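Local structure of outer membrane protein assembly factor BamA (Haemophilus ducreyi, 4K3C) at residues 86-91 against 100-105; 166-171 against 524-529; 268-273 against 302-307; 390-395 against 460-465; 404-409 against 517-522. The protein probably serves as the membrane-embedded subunit of the Bam complex, which assembles and inserts beta-barrel proteins into the outer membrane. One frame throughout, in Å; residues are numbered along the deposited sequence.

Contact 1 (86-91 against 100-105)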
# COMPACT_ATOMS: atom_id res chain seq x y z
N ARG A 86 39.76 -3.17 6.03
CA ARG A 86 40.44 -2.82 4.79
C ARG A 86 39.43 -2.66 3.64
O ARG A 86 39.29 -1.58 3.07
CB ARG A 86 41.50 -3.87 4.46
CG ARG A 86 42.59 -3.42 3.51
CD ARG A 86 42.39 -4.02 2.13
NE ARG A 86 42.26 -5.48 2.16
CZ ARG A 86 43.28 -6.32 2.00
NH1 ARG A 86 44.50 -5.87 1.81
NH2 ARG A 86 43.06 -7.63 2.05
N LYS A 87 38.73 -3.74 3.32
CA LYS A 87 37.69 -3.73 2.30
C LYS A 87 36.71 -4.86 2.55
O LYS A 87 37.08 -5.88 3.13
CB LYS A 87 38.31 -3.87 0.91
CG LYS A 87 37.81 -2.85 -0.08
CD LYS A 87 36.41 -3.21 -0.57
CE LYS A 87 35.39 -2.20 -0.11
NZ LYS A 87 35.88 -0.83 -0.40
N ILE A 88 35.45 -4.69 2.14
CA ILE A 88 34.46 -5.75 2.24
C ILE A 88 34.21 -6.37 0.87
O ILE A 88 34.21 -5.67 -0.15
CB ILE A 88 33.12 -5.28 2.90
CG1 ILE A 88 32.06 -4.97 1.85
CG2 ILE A 88 33.35 -4.08 3.81
CD1 ILE A 88 32.26 -3.62 1.16
N ARG A 89 34.06 -7.69 0.83
CA ARG A 89 33.91 -8.40 -0.43
C ARG A 89 32.84 -9.48 -0.33
O ARG A 89 32.44 -9.88 0.76
CB ARG A 89 35.24 -9.03 -0.86
CG ARG A 89 36.31 -8.04 -1.28
CD ARG A 89 37.54 -8.77 -1.83
NE ARG A 89 37.81 -10.03 -1.13
CZ ARG A 89 38.73 -10.20 -0.18
NH1 ARG A 89 39.49 -9.18 0.20
NH2 ARG A 89 38.89 -11.39 0.40
N PHE A 90 32.39 -9.95 -1.48
CA PHE A 90 31.36 -10.97 -1.52
C PHE A 90 31.84 -12.21 -2.27
O PHE A 90 32.69 -12.13 -3.16
CB PHE A 90 30.10 -10.41 -2.16
CG PHE A 90 29.63 -9.12 -1.56
CD1 PHE A 90 28.86 -9.12 -0.41
CD2 PHE A 90 29.94 -7.90 -2.15
CE1 PHE A 90 28.43 -7.93 0.14
CE2 PHE A 90 29.51 -6.71 -1.60
CZ PHE A 90 28.75 -6.73 -0.45
N GLU A 91 31.29 -13.36 -1.90
CA GLU A 91 31.55 -14.57 -2.65
C GLU A 91 30.34 -15.49 -2.62
O GLU A 91 29.51 -15.38 -1.72
CB GLU A 91 32.82 -15.27 -2.17
CG GLU A 91 32.84 -15.71 -0.73
CD GLU A 91 34.24 -16.13 -0.29
OE1 GLU A 91 35.21 -15.40 -0.60
OE2 GLU A 91 34.36 -17.20 0.35
N THR A 100 24.39 -5.06 -6.33
CA THR A 100 23.14 -5.39 -5.65
C THR A 100 23.30 -5.82 -4.18
O THR A 100 22.37 -5.71 -3.38
CB THR A 100 22.32 -6.40 -6.50
OG1 THR A 100 22.09 -5.84 -7.80
CG2 THR A 100 20.96 -6.72 -5.87
N LEU A 101 24.49 -6.29 -3.81
CA LEU A 101 24.80 -6.62 -2.42
C LEU A 101 25.47 -5.41 -1.73
O LEU A 101 25.18 -5.11 -0.57
CB LEU A 101 25.70 -7.87 -2.33
CG LEU A 101 25.24 -9.23 -2.88
CD1 LEU A 101 26.33 -9.84 -3.74
CD2 LEU A 101 24.87 -10.20 -1.77
N ARG A 102 26.36 -4.73 -2.44
CA ARG A 102 27.00 -3.54 -1.90
C ARG A 102 26.08 -2.35 -2.11
O ARG A 102 26.29 -1.50 -2.97
CB ARG A 102 28.36 -3.29 -2.56
CG ARG A 102 29.14 -2.15 -1.95
CD ARG A 102 30.55 -2.15 -2.47
NE ARG A 102 31.31 -3.28 -1.94
CZ ARG A 102 32.17 -3.99 -2.66
NH1 ARG A 102 32.82 -5.00 -2.10
NH2 ARG A 102 32.37 -3.69 -3.94
N ARG A 103 25.04 -2.31 -1.29
CA ARG A 103 24.01 -1.30 -1.37
C ARG A 103 23.36 -1.45 -0.02
O ARG A 103 22.88 -0.50 0.58
CB ARG A 103 23.02 -1.62 -2.50
CG ARG A 103 21.54 -1.63 -2.08
CD ARG A 103 20.80 -2.88 -2.60
NE ARG A 103 20.24 -2.70 -3.94
CZ ARG A 103 19.37 -3.53 -4.51
NH1 ARG A 103 18.92 -3.28 -5.74
NH2 ARG A 103 18.94 -4.60 -3.85
N GLU A 104 23.39 -2.69 0.46
CA GLU A 104 22.93 -2.99 1.80
C GLU A 104 24.08 -2.92 2.81
O GLU A 104 23.87 -3.06 4.02
CB GLU A 104 22.21 -4.34 1.84
CG GLU A 104 20.94 -4.40 0.99
CD GLU A 104 19.80 -3.51 1.52
OE1 GLU A 104 18.78 -3.38 0.82
OE2 GLU A 104 19.93 -2.95 2.64
N MET A 105 25.30 -2.69 2.33
CA MET A 105 26.42 -2.50 3.24
C MET A 105 26.37 -1.11 3.89
O MET A 105 26.23 -0.10 3.19
CB MET A 105 27.78 -2.68 2.54
CG MET A 105 28.11 -4.09 2.07
SD MET A 105 27.76 -5.38 3.26
CE MET A 105 28.61 -4.76 4.72
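The membrane-proximal POTRA domain is built from a small sheet backed by helices, and here Phe90 and Ile88 of strand 84-91 meet Leu101, Arg102 and Met105 at the end of helix 98-101 and in the turn that follows. Phe90 gives the largest surface to the contact. CB of Leu101 sits 3.7 Å from the centroid of the Phe90 ring, only 13° off the ring normal, a CH-pi contact over the centre of one face. Met105 reaches the rim of the same ring: its CG lies 3.7 Å from Phe90 CZ, and its SD is 5.2 Å from the centroid in a Met-aromatic contact at the edge. The bent Met105 chain also brings CG within 4.1 Å of Ile88 CG1, so one methionine touches both Ile88 and Phe90.

Arg102 is the first residue to leave the helix and the centre of an inverse gamma turn. Its CG points opposite the backbone N (chi1 -174°), and the chain bends at chi3 to lay the guanidinium beside the strand. There Lys87 CE lies over one face and Phe90 CE2 over the other, the ring and guanidinium planes being 38° apart. NH2 forms a salt bridge with Asp98, one turn back in the helix, which fixes the far end of the group and probably tempers its charge, easing its nearness to Lys87. Beside it in the sheet, Ile150 of strand 147-156 touches Ile88. On the strand side of the guanidinium, NH1 is directed at Ile88 O; that bond is modelled too short for its geometry to be trusted.

Contact 2 (166-171 against 524-529)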
# COMPACT_ATOMS: atom_id res chain seq x y z
N VAL A 166 -8.37 -16.76 -6.78
CA VAL A 166 -9.72 -17.02 -7.25
C VAL A 166 -10.64 -16.35 -6.25
O VAL A 166 -10.37 -16.39 -5.05
CB VAL A 166 -10.06 -18.54 -7.29
CG1 VAL A 166 -11.47 -18.76 -7.78
CG2 VAL A 166 -9.09 -19.26 -8.19
N GLY A 167 -11.70 -15.73 -6.73
CA GLY A 167 -12.55 -14.98 -5.82
C GLY A 167 -13.93 -14.75 -6.36
O GLY A 167 -14.17 -14.77 -7.57
N TYR A 168 -14.86 -14.53 -5.45
CA TYR A 168 -16.24 -14.27 -5.81
C TYR A 168 -16.92 -13.24 -4.87
O TYR A 168 -16.66 -13.21 -3.67
CB TYR A 168 -17.04 -15.57 -5.85
CG TYR A 168 -18.34 -15.36 -6.53
CD1 TYR A 168 -18.43 -15.39 -7.90
CD2 TYR A 168 -19.49 -15.07 -5.81
CE1 TYR A 168 -19.62 -15.17 -8.54
CE2 TYR A 168 -20.67 -14.85 -6.44
CZ TYR A 168 -20.73 -14.90 -7.80
OH TYR A 168 -21.91 -14.68 -8.46
N GLY A 169 -17.77 -12.41 -5.45
CA GLY A 169 -18.36 -11.31 -4.71
C GLY A 169 -19.61 -10.78 -5.37
O GLY A 169 -19.86 -11.06 -6.55
N SER A 170 -20.39 -10.02 -4.61
CA SER A 170 -21.68 -9.49 -5.06
C SER A 170 -21.57 -8.68 -6.34
O SER A 170 -22.29 -8.92 -7.31
CB SER A 170 -22.30 -8.63 -3.97
OG SER A 170 -22.77 -9.45 -2.92
N GLY A 171 -20.69 -7.69 -6.31
CA GLY A 171 -20.34 -6.96 -7.50
C GLY A 171 -18.95 -7.47 -7.73
O GLY A 171 -18.25 -7.75 -6.74
N PHE A 524 -27.95 -7.54 0.72
CA PHE A 524 -26.90 -8.45 1.12
C PHE A 524 -25.78 -8.42 0.09
O PHE A 524 -26.01 -8.50 -1.12
CB PHE A 524 -27.44 -9.86 1.34
CG PHE A 524 -26.43 -10.82 1.87
CD1 PHE A 524 -25.97 -10.69 3.17
CD2 PHE A 524 -25.95 -11.85 1.08
CE1 PHE A 524 -25.03 -11.58 3.68
CE2 PHE A 524 -25.02 -12.75 1.58
CZ PHE A 524 -24.56 -12.61 2.88
N GLN A 525 -24.56 -8.28 0.57
CA GLN A 525 -23.40 -8.16 -0.28
C GLN A 525 -22.27 -8.90 0.42
O GLN A 525 -22.29 -9.07 1.63
CB GLN A 525 -23.08 -6.69 -0.50
CG GLN A 525 -24.17 -5.94 -1.28
CD GLN A 525 -24.15 -4.44 -1.06
OE1 GLN A 525 -24.05 -3.96 0.07
NE2 GLN A 525 -24.27 -3.69 -2.15
N PHE A 526 -21.27 -9.36 -0.33
CA PHE A 526 -20.24 -10.21 0.27
C PHE A 526 -19.11 -10.39 -0.71
O PHE A 526 -19.34 -10.40 -1.91
CB PHE A 526 -20.81 -11.59 0.57
CG PHE A 526 -21.14 -12.38 -0.67
CD1 PHE A 526 -22.34 -12.15 -1.36
CD2 PHE A 526 -20.26 -13.32 -1.16
CE1 PHE A 526 -22.64 -12.84 -2.51
CE2 PHE A 526 -20.56 -14.03 -2.31
CZ PHE A 526 -21.75 -13.79 -2.98
N THR A 527 -17.88 -10.53 -0.21
CA THR A 527 -16.85 -11.10 -1.07
C THR A 527 -16.12 -12.27 -0.41
O THR A 527 -16.09 -12.41 0.82
CB THR A 527 -15.83 -10.08 -1.61
OG1 THR A 527 -15.11 -9.50 -0.53
CG2 THR A 527 -16.51 -9.03 -2.42
N VAL A 528 -15.55 -13.10 -1.28
CA VAL A 528 -14.87 -14.31 -0.90
C VAL A 528 -13.67 -14.39 -1.82
O VAL A 528 -13.81 -14.20 -3.03
CB VAL A 528 -15.79 -15.53 -1.10
CG1 VAL A 528 -14.98 -16.77 -1.46
CG2 VAL A 528 -16.64 -15.74 0.13
N GLY A 529 -12.49 -14.63 -1.27
CA GLY A 529 -11.29 -14.61 -2.07
C GLY A 529 -10.23 -15.56 -1.56
O GLY A 529 -10.15 -15.83 -0.37
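Tyr168 and Val528 form the central pair where the first and last strands of the Omp85 barrel, 160-169 and 521-531, run antiparallel and close the cylinder. Backbone bonding comes first. Tyr168 N donates to Val528 O at 2.7 Å, and Val528 N returns the bond to Tyr168 O at 2.6 Å, making a hydrogen-bonded pair flanked by the non-hydrogen-bonded pairs Gly167-Gly529 and Gly169-Thr527. One step on, Ser170 N reaches Phe526 O at 2.9 Å with an N-H...O angle of 149°.

A side chain then takes over from the backbone. Ser170 OG accepts a weak bond from Phe526 N at 3.0 Å, so the last link at this end of the seam runs through a hydroxyl rather than a carbonyl.

Apolar contact is provided by two aromatic rings. Phe526 CG stands between its own backbone N and carbonyl carbon (chi1 68°), which swings the ring across the seam; its CZ arrives at the rim of the Tyr168 ring, 3.8 Å from CE2. Gly169 and the Ser170 amide lie over a face of the Phe526 ring. On the opposite side of the sheet, Thr527 CG2 rests 3.7 Å from Gly169 CA.

Strand 503-512 continues the wall beyond 521-531, with Phe507 against Phe524 and Phe526 and Leu505 against Val528, while strand 175-185 continues it from 160-169 through the backbone bond of Gly167 to Ser175.

Contact 3 (268-273 against 302-307)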
# COMPACT_ATOMS: atom_id res chain seq x y z
N TYR A 268 1.53 6.85 -21.39
CA TYR A 268 0.80 6.95 -22.64
C TYR A 268 -0.23 5.84 -22.65
O TYR A 268 0.05 4.72 -22.23
CB TYR A 268 1.74 6.82 -23.82
CG TYR A 268 1.05 6.94 -25.16
CD1 TYR A 268 0.55 5.81 -25.80
CD2 TYR A 268 0.91 8.17 -25.79
CE1 TYR A 268 -0.08 5.91 -27.02
CE2 TYR A 268 0.31 8.28 -27.03
CZ TYR A 268 -0.20 7.15 -27.64
OH TYR A 268 -0.83 7.25 -28.85
N THR A 269 -1.44 6.14 -23.11
CA THR A 269 -2.52 5.17 -23.11
C THR A 269 -3.49 5.39 -24.28
O THR A 269 -3.90 6.51 -24.58
CB THR A 269 -3.35 5.20 -21.78
OG1 THR A 269 -4.28 6.28 -21.83
CG2 THR A 269 -2.47 5.34 -20.52
N HIS A 270 -3.88 4.30 -24.90
CA HIS A 270 -4.72 4.35 -26.07
C HIS A 270 -6.00 3.57 -25.77
O HIS A 270 -5.94 2.41 -25.41
CB HIS A 270 -3.94 3.73 -27.21
CG HIS A 270 -4.73 3.51 -28.46
ND1 HIS A 270 -4.54 2.42 -29.28
CD2 HIS A 270 -5.69 4.27 -29.05
CE1 HIS A 270 -5.36 2.51 -30.31
NE2 HIS A 270 -6.06 3.62 -30.19
N ASP A 271 -7.14 4.25 -25.89
CA ASP A 271 -8.46 3.69 -25.57
C ASP A 271 -9.27 3.57 -26.85
O ASP A 271 -9.28 4.50 -27.66
CB ASP A 271 -9.26 4.62 -24.65
CG ASP A 271 -8.59 4.88 -23.32
OD1 ASP A 271 -8.70 4.03 -22.40
OD2 ASP A 271 -7.97 5.96 -23.20
N LYS A 272 -9.98 2.46 -27.01
CA LYS A 272 -10.80 2.25 -28.19
C LYS A 272 -12.17 1.80 -27.70
O LYS A 272 -12.27 0.85 -26.92
CB LYS A 272 -10.16 1.20 -29.10
CG LYS A 272 -10.82 1.04 -30.46
CD LYS A 272 -10.21 -0.11 -31.29
CE LYS A 272 -8.71 0.08 -31.56
NZ LYS A 272 -7.85 -0.43 -30.44
N LEU A 273 -13.22 2.49 -28.13
CA LEU A 273 -14.57 2.17 -27.67
C LEU A 273 -15.51 1.75 -28.81
O LEU A 273 -15.55 2.39 -29.86
CB LEU A 273 -15.17 3.31 -26.85
CG LEU A 273 -14.58 3.46 -25.43
CD1 LEU A 273 -13.25 4.19 -25.42
CD2 LEU A 273 -15.58 4.11 -24.46
N ARG A 302 -17.10 4.21 -33.95
CA ARG A 302 -16.15 4.00 -32.86
C ARG A 302 -15.18 5.15 -32.56
O ARG A 302 -14.82 5.93 -33.44
CB ARG A 302 -15.41 2.67 -33.05
CG ARG A 302 -16.36 1.49 -33.26
CD ARG A 302 -15.63 0.15 -33.19
NE ARG A 302 -14.64 -0.04 -34.25
CZ ARG A 302 -14.05 -1.19 -34.53
NH1 ARG A 302 -13.15 -1.27 -35.51
NH2 ARG A 302 -14.35 -2.28 -33.83
N ILE A 303 -14.79 5.23 -31.29
CA ILE A 303 -14.12 6.36 -30.68
C ILE A 303 -12.74 5.90 -30.26
O ILE A 303 -12.60 4.79 -29.77
CB ILE A 303 -14.91 6.76 -29.42
CG1 ILE A 303 -16.36 7.11 -29.78
CG2 ILE A 303 -14.24 7.89 -28.66
CD1 ILE A 303 -17.32 7.11 -28.61
N GLN A 304 -11.71 6.72 -30.47
CA GLN A 304 -10.32 6.35 -30.13
C GLN A 304 -9.59 7.57 -29.59
O GLN A 304 -9.99 8.69 -29.87
CB GLN A 304 -9.53 5.85 -31.37
CG GLN A 304 -10.06 4.61 -32.07
CD GLN A 304 -8.97 3.94 -32.92
OE1 GLN A 304 -7.79 4.05 -32.61
NE2 GLN A 304 -9.37 3.25 -34.00
N SER A 305 -8.50 7.35 -28.86
CA SER A 305 -7.66 8.46 -28.41
C SER A 305 -6.36 8.03 -27.73
O SER A 305 -6.22 6.89 -27.33
CB SER A 305 -8.46 9.37 -27.46
OG SER A 305 -9.14 8.63 -26.45
N ALA A 306 -5.42 8.97 -27.62
CA ALA A 306 -4.40 8.98 -26.56
C ALA A 306 -3.93 10.42 -26.48
O ALA A 306 -4.03 11.09 -27.51
CB ALA A 306 -3.27 8.14 -26.92
N ASP A 307 -3.45 10.98 -25.36
CA ASP A 307 -3.41 10.59 -23.94
C ASP A 307 -2.06 10.27 -23.31
O ASP A 307 -1.81 9.17 -22.82
CB ASP A 307 -4.57 9.74 -23.42
CG ASP A 307 -5.81 10.57 -23.17
OD1 ASP A 307 -6.10 11.44 -24.01
OD2 ASP A 307 -6.49 10.37 -22.13
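His270 and Gln304 make the one side-chain hydrogen bond of this contact: His270 NE2 donates to Gln304 OE1 at 3.0 Å. The acceptor lies in the imidazole plane, whereas the donor is tilted 32° from the plane of the amide, and the two flat groups are turned 42° apart. The histidine CG is opposite its backbone N (chi1 171°), which carries the ring out over the neighbouring strand. Beside this pair, Lys272 CG lies 4.0 Å from Gln304 CG, the two chains running the same way.

Beneath these side chains the backbones are joined as antiparallel strands. Asp271 and Ser305 bond in both directions, Asp271 N to Ser305 O at 3.1 Å, and so do Leu273 and Ile303, Leu273 N to Ile303 O at 2.9 Å; Lys272 and Gln304 are the non-hydrogen-bonded pair between them. Thr269 N reaches Asp307 O at 3.1 Å. These are neighbouring strands of the Omp85 barrel wall, 260-274 and 303-317, near the extracellular end where a long loop with helix 280-288 connects them.

On the other side of the pair, Asp271, Ser305 and Leu273 all touch Tyr387, in the loop that follows strand 366-378, and Leu273 CB meets Ile303 CB at 4.3 Å. Further out, strand 242-254 bonds to the other edge of 260-274 through Tyr246 and Lys244, while Asn344 holds Asp307 OD1 and Asp343 takes the amide of Ala306.

Contact 4 (390-395 against 460-465)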
# COMPACT_ATOMS: atom_id res chain seq x y z
N TYR A 390 -17.57 8.95 -12.49
CA TYR A 390 -17.72 8.26 -11.22
C TYR A 390 -19.14 7.77 -10.95
O TYR A 390 -20.12 8.29 -11.46
CB TYR A 390 -17.33 9.17 -10.06
CG TYR A 390 -15.97 9.81 -10.20
CD1 TYR A 390 -14.82 9.04 -10.25
CD2 TYR A 390 -15.83 11.19 -10.23
CE1 TYR A 390 -13.59 9.61 -10.35
CE2 TYR A 390 -14.58 11.78 -10.33
CZ TYR A 390 -13.46 10.98 -10.39
OH TYR A 390 -12.22 11.55 -10.49
N SER A 391 -19.22 6.75 -10.11
CA SER A 391 -20.48 6.23 -9.66
C SER A 391 -20.21 5.66 -8.27
O SER A 391 -19.06 5.37 -7.93
CB SER A 391 -21.02 5.17 -10.61
OG SER A 391 -20.27 3.96 -10.52
N ALA A 392 -21.25 5.53 -7.45
CA ALA A 392 -21.10 5.02 -6.10
C ALA A 392 -22.10 3.91 -5.88
O ALA A 392 -22.96 3.68 -6.72
CB ALA A 392 -21.28 6.13 -5.08
N GLY A 393 -21.98 3.23 -4.75
CA GLY A 393 -22.78 2.05 -4.46
C GLY A 393 -21.87 0.88 -4.15
O GLY A 393 -20.69 0.90 -4.53
N GLY A 394 -22.39 -0.13 -3.47
CA GLY A 394 -21.64 -1.33 -3.18
C GLY A 394 -20.62 -1.17 -2.06
O GLY A 394 -20.33 -0.04 -1.66
N MET A 395 -20.11 -2.30 -1.57
CA MET A 395 -19.07 -2.32 -0.54
C MET A 395 -17.96 -1.39 -0.96
O MET A 395 -17.58 -1.35 -2.13
CB MET A 395 -18.51 -3.74 -0.35
CG MET A 395 -19.56 -4.85 -0.16
SD MET A 395 -18.87 -6.37 0.55
CE MET A 395 -17.21 -6.36 -0.15
N ASP A 460 -23.24 4.23 6.02
CA ASP A 460 -22.54 4.70 4.82
C ASP A 460 -23.42 5.79 4.22
O ASP A 460 -24.62 5.83 4.45
CB ASP A 460 -22.31 3.58 3.79
CG ASP A 460 -21.32 2.51 4.25
OD1 ASP A 460 -20.71 2.65 5.33
OD2 ASP A 460 -21.13 1.52 3.51
N ALA A 461 -22.80 6.67 3.44
CA ALA A 461 -23.51 7.75 2.78
C ALA A 461 -22.65 8.28 1.64
O ALA A 461 -21.44 8.45 1.79
CB ALA A 461 -23.85 8.86 3.76
N ALA A 462 -23.29 8.51 0.49
CA ALA A 462 -22.58 8.81 -0.75
C ALA A 462 -23.43 9.70 -1.66
O ALA A 462 -24.65 9.78 -1.50
CB ALA A 462 -22.23 7.53 -1.46
N THR A 463 -22.77 10.36 -2.61
CA THR A 463 -23.46 11.29 -3.50
C THR A 463 -22.64 11.48 -4.78
O THR A 463 -21.49 11.86 -4.74
CB THR A 463 -23.72 12.67 -2.80
OG1 THR A 463 -24.08 13.66 -3.78
CG2 THR A 463 -22.49 13.14 -2.09
N VAL A 464 -23.25 11.19 -5.93
CA VAL A 464 -22.60 11.40 -7.21
C VAL A 464 -23.39 12.33 -8.12
O VAL A 464 -24.52 12.04 -8.51
CB VAL A 464 -22.39 10.08 -7.99
CG1 VAL A 464 -21.73 10.38 -9.32
CG2 VAL A 464 -21.55 9.11 -7.19
N TRP A 465 -22.79 13.44 -8.49
CA TRP A 465 -23.47 14.40 -9.32
C TRP A 465 -22.65 14.89 -10.49
O TRP A 465 -21.44 14.66 -10.55
CB TRP A 465 -23.95 15.59 -8.47
CG TRP A 465 -22.89 16.59 -8.00
CD1 TRP A 465 -22.67 17.83 -8.50
CD2 TRP A 465 -21.97 16.44 -6.90
NE1 TRP A 465 -21.68 18.46 -7.80
CE2 TRP A 465 -21.24 17.63 -6.80
CE3 TRP A 465 -21.70 15.41 -6.00
CZ2 TRP A 465 -20.25 17.82 -5.84
CZ3 TRP A 465 -20.72 15.60 -5.05
CH2 TRP A 465 -20.01 16.81 -4.98
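Val464 carries most of this contact, lying under Tyr390, Ser391 and Ala392 of the long loop that folds into the barrel lumen. From CB, which is directed at the loop, the side chain splits into two methyls. CG1, opposite the backbone N (chi1 179°), runs up to the Tyr390 carbonyl and ends 3.4 Å from its O. CG2 turns the other way along the loop: it is 3.9 Å from Ser391 C, 3.6 Å from Ala392 N and 3.7 Å from Ala392 CB. The valine thus straddles two successive peptides with its branch. Two residues back on the strand, the methyl of Ala462 adds a second point, its CB 4.0 Å from Ala392 CB.

Met431 of strand 430-440 fills in beside both Ala392 and Val464. Asp460, on the same side of strand 453-465, forms a salt bridge to Arg399 of the loop's RGF sequence, a signature of the Omp85 family.

Between the two segments themselves there are methyl contacts and no directional bonds. Chemistry of this kind sets how closely the loop approaches the wall but hardly its register; that is more probably fixed by the Asp460-Arg399 salt bridge.

Contact 5 (404-409 against 517-522)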
# COMPACT_ATOMS: atom_id res chain seq x y z
N GLY A 404 -22.25 0.77 -8.47
CA GLY A 404 -22.45 1.70 -9.57
C GLY A 404 -23.89 2.12 -9.80
O GLY A 404 -24.22 2.59 -10.89
N SER A 405 -24.72 1.98 -8.78
CA SER A 405 -26.13 2.33 -8.87
C SER A 405 -26.39 3.80 -8.53
O SER A 405 -27.48 4.30 -8.79
CB SER A 405 -26.97 1.43 -7.97
OG SER A 405 -26.55 1.52 -6.62
N ILE A 406 -25.40 4.48 -7.98
CA ILE A 406 -25.55 5.87 -7.57
C ILE A 406 -24.88 6.90 -8.48
O ILE A 406 -23.66 7.06 -8.45
CB ILE A 406 -24.98 6.10 -6.16
CG1 ILE A 406 -25.46 5.01 -5.20
CG2 ILE A 406 -25.35 7.47 -5.65
CD1 ILE A 406 -26.93 5.04 -4.99
N GLY A 407 -25.66 7.62 -9.27
CA GLY A 407 -25.14 8.74 -10.03
C GLY A 407 -26.13 9.19 -11.08
O GLY A 407 -27.25 8.68 -11.12
N PRO A 408 -25.73 10.14 -11.95
CA PRO A 408 -26.64 10.60 -13.01
C PRO A 408 -27.11 9.48 -13.93
O PRO A 408 -26.34 8.56 -14.25
CB PRO A 408 -25.81 11.64 -13.78
CG PRO A 408 -24.74 12.07 -12.82
CD PRO A 408 -24.44 10.85 -11.97
N LYS A 409 -28.37 9.56 -14.35
CA LYS A 409 -28.98 8.55 -15.21
C LYS A 409 -28.78 8.85 -16.70
O LYS A 409 -28.68 10.01 -17.11
CB LYS A 409 -30.47 8.43 -14.88
CG LYS A 409 -30.73 7.98 -13.44
CD LYS A 409 -29.89 6.76 -13.06
CE LYS A 409 -30.06 6.35 -11.60
NZ LYS A 409 -31.47 5.98 -11.26
N ALA A 517 -35.99 7.35 -6.17
CA ALA A 517 -36.70 6.54 -7.14
C ALA A 517 -35.70 5.97 -8.12
O ALA A 517 -34.86 6.71 -8.63
CB ALA A 517 -37.70 7.39 -7.87
N GLY A 518 -35.79 4.67 -8.36
CA GLY A 518 -34.99 4.02 -9.39
C GLY A 518 -33.60 3.58 -8.96
O GLY A 518 -32.82 3.08 -9.78
N ASP A 519 -33.29 3.78 -7.68
CA ASP A 519 -32.02 3.35 -7.12
C ASP A 519 -31.97 1.84 -6.93
O ASP A 519 -32.87 1.25 -6.34
CB ASP A 519 -31.78 4.07 -5.80
CG ASP A 519 -31.47 5.52 -6.00
OD1 ASP A 519 -31.50 5.95 -7.18
OD2 ASP A 519 -31.20 6.23 -5.01
N GLU A 520 -30.92 1.20 -7.45
CA GLU A 520 -30.85 -0.25 -7.29
C GLU A 520 -30.33 -0.69 -5.92
O GLU A 520 -29.15 -0.52 -5.61
CB GLU A 520 -30.04 -0.90 -8.37
CG GLU A 520 -29.84 -2.34 -8.08
CD GLU A 520 -29.29 -3.04 -9.26
OE1 GLU A 520 -29.53 -2.52 -10.36
OE2 GLU A 520 -28.63 -4.10 -9.09
N ILE A 521 -31.23 -1.28 -5.13
CA ILE A 521 -30.92 -1.74 -3.79
C ILE A 521 -30.48 -3.19 -3.75
O ILE A 521 -31.23 -4.07 -4.13
CB ILE A 521 -32.15 -1.60 -2.86
CG1 ILE A 521 -32.64 -0.16 -2.83
CG2 ILE A 521 -31.82 -2.08 -1.46
CD1 ILE A 521 -31.59 0.83 -2.41
N GLU A 522 -29.27 -3.44 -3.28
CA GLU A 522 -28.77 -4.80 -3.07
C GLU A 522 -28.31 -4.93 -1.62
O GLU A 522 -27.16 -4.65 -1.29
CB GLU A 522 -27.60 -5.07 -4.02
CG GLU A 522 -26.82 -6.36 -3.79
CD GLU A 522 -25.65 -6.49 -4.77
OE1 GLU A 522 -24.81 -5.56 -4.84
OE2 GLU A 522 -25.58 -7.53 -5.46
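The carboxylate of Asp519 meets Ile406 over one face and Lys409 beyond its OD1 edge, both residues of the long lumen-entering loop. Ile406 CD1 is 4.4 Å from OD2 of Asp519, while Lys409 NZ is 4.1 Å from OD1, too far for a salt bridge. The strong partners of OD2 come from outside the pair of segments: Arg489 of strand 489-500 makes a salt bridge to it, and the amide of Tyr516 donates a hydrogen bond. A second flat group, the peptide following Gly518, presents its carbonyl to the same ammonium, with Gly518 O 3.5 Å from Lys409 NZ.

Lys409 gets there by folding rather than stretching. Its chain bends at chi2 (-48°) and again at chi4 (60°), curling NZ back over the turn at 517-519; NZ makes a weak hydrogen bond to Gln423 OE1.

The other half of the contact is at Ser405. Its CB packs 3.9 Å from Glu520 CB, and OG passes 3.5 Å from Glu520 O while bonding instead to Ala402 O. The backbone of Glu520 is bonded to Ala402 as well, so Ala402 is bonded to both partners. Ser405 and Ile406 together form a classic beta bulge opposite Ala392.

To the weak bond from Lys409 to Gln423, Asp519 and Gly518 O probably add only longer-range electrostatic attraction. Across the two segments, then, the chemistry amounts to a distant ion pair and the packing of Ser405 on Glu520, while the strong bonds of Asp519 and Ser405 go to Arg489 and Ala402.

Contact 1 belongs to the periplasmic POTRA part and stands apart, its centre about 48 Å from the centres of contacts 2 and 3 and about 60 Å from that of contact 5. The other four are all in the barrel. Contacts 4 and 5 are the closest, about 9 Å between centres, and share the long loop: Ile406 N lies 2.9 Å from Ala392 O, a probable hydrogen bond, and Pro408 CD packs on Val464 O. Contact 2 is tied to both, through Met395 CE against Thr527 CG2 at 3.6 Å and through strand 521-531, which leads from contact 5 into the seam. Contact 3 sits on another part of the wall, its nearest atoms about 13 Å from contact 4.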